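Local coordinates for DUF4974 domain-containing protein (Parabacteroides distasonis, PDB 4M0N) that is the FecR-like part of a putative membrane-bound anti-sigma factor, which probably holds a sigma factor inactive, at residues Phe162-Ile167 with Tyr193-His198. The protein carries 1 engineered substitution. Numbering follows the deposited sequence.
Sequences FNRTPI and YIYGEH
R164 swings CG away from its own backbone N (chi1 -158°) and runs extended to NE, which lays its guanidinium on Y193. The two groups stack in a cation-pi contact, CZ of R164 lying 4.0 Å from the ring centroid of Y193 with the planes 28° apart; NH1 sits over the middle of the ring. The Y195 ring instead stands steeply to that guanidinium and rests its OH against the aliphatic stem, 3.1 Å from CG of R164. A G1 beta bulge, with R164 and T165 set opposite the single residue I194, shifts by one residue the antiparallel register of strands 159-166 and 193-199 in the FecR C-terminal domain. Beyond it, N of T165 donates to O of I194 (2.9 Å) and I194 N returns a bond to T165 O. On the buried face, CG2 of I194 lies 3.7 Å from CD2 of F162, and CG1 of I194 meets CD1 of I167 at 4.1 Å; V170 of helix 167-178 packs against F162, T165 and I194. Replacing I194 by an alanine removes CG2 and CD1 with CG1, and is likely to open a gap between F162 and I167 beside V170. At the other end, F162 N bonds to G196 O.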
loop_
_atom_site.group_PDB
_atom_site.type_symbol
_atom_site.label_atom_id
_atom_site.label_comp_id
_atom_site.label_asym_id
_atom_site.label_seq_id
_atom_site.Cartn_x
_atom_site.Cartn_y
_atom_site.Cartn_z
ATOM N N PHE A 162 -10.070 -5.474 1.719
ATOM C CA PHE A 162 -10.578 -4.335 2.476
ATOM C C PHE A 162 -11.065 -4.849 3.808
ATOM O O PHE A 162 -11.782 -5.832 3.884
ATOM C CB PHE A 162 -11.687 -3.607 1.720
ATOM C CG PHE A 162 -11.305 -3.224 0.312
ATOM C CD1 PHE A 162 -10.155 -2.483 0.061
ATOM C CD2 PHE A 162 -12.097 -3.610 -0.759
ATOM C CE1 PHE A 162 -9.800 -2.122 -1.236
ATOM C CE2 PHE A 162 -11.745 -3.251 -2.052
ATOM C CZ PHE A 162 -10.604 -2.510 -2.292
ATOM N N ASN A 163 -10.613 -4.204 4.865
ATOM C CA ASN A 163 -11.056 -4.542 6.199
ATOM C C ASN A 163 -11.348 -3.237 6.897
ATOM O O ASN A 163 -10.444 -2.577 7.379
ATOM C CB ASN A 163 -9.996 -5.351 6.928
ATOM C CG ASN A 163 -10.416 -5.730 8.342
ATOM O OD1 ASN A 163 -11.609 -5.763 8.678
ATOM N ND2 ASN A 163 -9.434 -6.033 9.177
ATOM N N ARG A 164 -12.630 -2.862 6.921
ATOM C CA ARG A 164 -13.044 -1.551 7.435
ATOM C C ARG A 164 -12.216 -0.446 6.784
ATOM O O ARG A 164 -11.746 0.512 7.424
ATOM C CB ARG A 164 -12.947 -1.500 8.970
ATOM C CG ARG A 164 -13.831 -0.416 9.576
ATOM C CD ARG A 164 -13.927 -0.517 11.093
ATOM N NE ARG A 164 -15.017 0.334 11.577
ATOM C CZ ARG A 164 -14.957 1.660 11.696
ATOM N NH1 ARG A 164 -13.845 2.326 11.391
ATOM N NH2 ARG A 164 -16.021 2.329 12.135
ATOM N N THR A 165 -12.016 -0.592 5.478
ATOM C CA THR A 165 -11.245 0.366 4.733
ATOM C C THR A 165 -12.140 1.517 4.342
ATOM O O THR A 165 -13.236 1.288 3.830
ATOM C CB THR A 165 -10.667 -0.276 3.458
ATOM O OG1 THR A 165 -9.877 -1.401 3.835
ATOM C CG2 THR A 165 -9.818 0.704 2.694
ATOM N N PRO A 166 -11.695 2.764 4.568
ATOM C CA PRO A 166 -12.533 3.873 4.134
ATOM C C PRO A 166 -12.727 3.885 2.614
ATOM O O PRO A 166 -11.778 3.614 1.882
ATOM C CB PRO A 166 -11.736 5.104 4.569
ATOM C CG PRO A 166 -10.868 4.622 5.674
ATOM C CD PRO A 166 -10.508 3.226 5.306
ATOM N N ILE A 167 -13.942 4.206 2.174
ATOM C CA ILE A 167 -14.284 4.254 0.742
ATOM C C ILE A 167 -13.325 5.161 -0.051
ATOM O O ILE A 167 -12.937 4.815 -1.159
ATOM C CB ILE A 167 -15.787 4.593 0.508
ATOM C CG1 ILE A 167 -16.171 4.500 -0.976
ATOM C CG2 ILE A 167 -16.149 5.975 1.041
ATOM C CD1 ILE A 167 -15.970 3.143 -1.608
ATOM N N TYR A 193 -17.245 2.372 5.294
ATOM C CA TYR A 193 -16.070 1.533 5.478
ATOM C C TYR A 193 -16.328 0.216 4.751
ATOM O O TYR A 193 -17.423 -0.359 4.848
ATOM C CB TYR A 193 -15.808 1.311 6.967
ATOM C CG TYR A 193 -15.422 2.582 7.685
ATOM C CD1 TYR A 193 -14.192 3.180 7.443
ATOM C CD2 TYR A 193 -16.290 3.195 8.595
ATOM C CE1 TYR A 193 -13.830 4.352 8.074
ATOM C CE2 TYR A 193 -15.934 4.371 9.239
ATOM C CZ TYR A 193 -14.706 4.943 8.978
ATOM O OH TYR A 193 -14.315 6.102 9.601
ATOM N N ILE A 194 -15.333 -0.241 3.997
ATOM C CA ILE A 194 -15.503 -1.387 3.127
ATOM C C ILE A 194 -14.816 -2.632 3.668
ATOM O O ILE A 194 -13.697 -2.567 4.214
ATOM C CB ILE A 194 -14.967 -1.086 1.716
ATOM C CG1 ILE A 194 -15.565 0.225 1.183
ATOM C CG2 ILE A 194 -15.212 -2.249 0.769
ATOM C CD1 ILE A 194 -17.066 0.246 1.034
ATOM N N TYR A 195 -15.500 -3.758 3.503
ATOM C CA TYR A 195 -14.978 -5.072 3.863
ATOM C C TYR A 195 -15.055 -5.979 2.649
ATOM O O TYR A 195 -16.005 -5.902 1.867
ATOM C CB TYR A 195 -15.818 -5.701 4.987
ATOM C CG TYR A 195 -15.825 -4.913 6.278
ATOM C CD1 TYR A 195 -16.645 -3.794 6.434
ATOM C CD2 TYR A 195 -15.023 -5.294 7.348
ATOM C CE1 TYR A 195 -16.657 -3.075 7.615
ATOM C CE2 TYR A 195 -15.027 -4.586 8.539
ATOM C CZ TYR A 195 -15.837 -3.474 8.668
ATOM O OH TYR A 195 -15.833 -2.773 9.859
ATOM N N GLY A 196 -14.066 -6.854 2.508
ATOM C CA GLY A 196 -14.125 -7.904 1.496
ATOM C C GLY A 196 -12.792 -8.225 0.864
ATOM O O GLY A 196 -11.828 -7.486 1.002
ATOM N N GLU A 197 -12.753 -9.374 0.202
ATOM C CA GLU A 197 -11.588 -9.851 -0.516
ATOM C C GLU A 197 -12.060 -10.155 -1.909
ATOM O O GLU A 197 -13.083 -10.811 -2.079
ATOM C CB GLU A 197 -11.043 -11.147 0.090
ATOM C CG GLU A 197 -10.413 -10.991 1.453
ATOM C CD GLU A 197 -10.079 -12.328 2.052
ATOM O OE1 GLU A 197 -9.264 -13.046 1.440
ATOM O OE2 GLU A 197 -10.655 -12.660 3.114
ATOM N N HIS A 198 -11.300 -9.697 -2.894
ATOM C CA HIS A 198 -11.661 -9.848 -4.291
ATOM C C HIS A 198 -10.448 -10.343 -5.039
ATOM O O HIS A 198 -9.437 -9.673 -5.056
ATOM C CB HIS A 198 -12.120 -8.506 -4.860
ATOM C CG HIS A 198 -13.216 -7.858 -4.075
ATOM N ND1 HIS A 198 -14.546 -8.189 -4.241
ATOM C CD2 HIS A 198 -13.185 -6.897 -3.124
ATOM C CE1 HIS A 198 -15.281 -7.469 -3.412
ATOM N NE2 HIS A 198 -14.482 -6.679 -2.725
#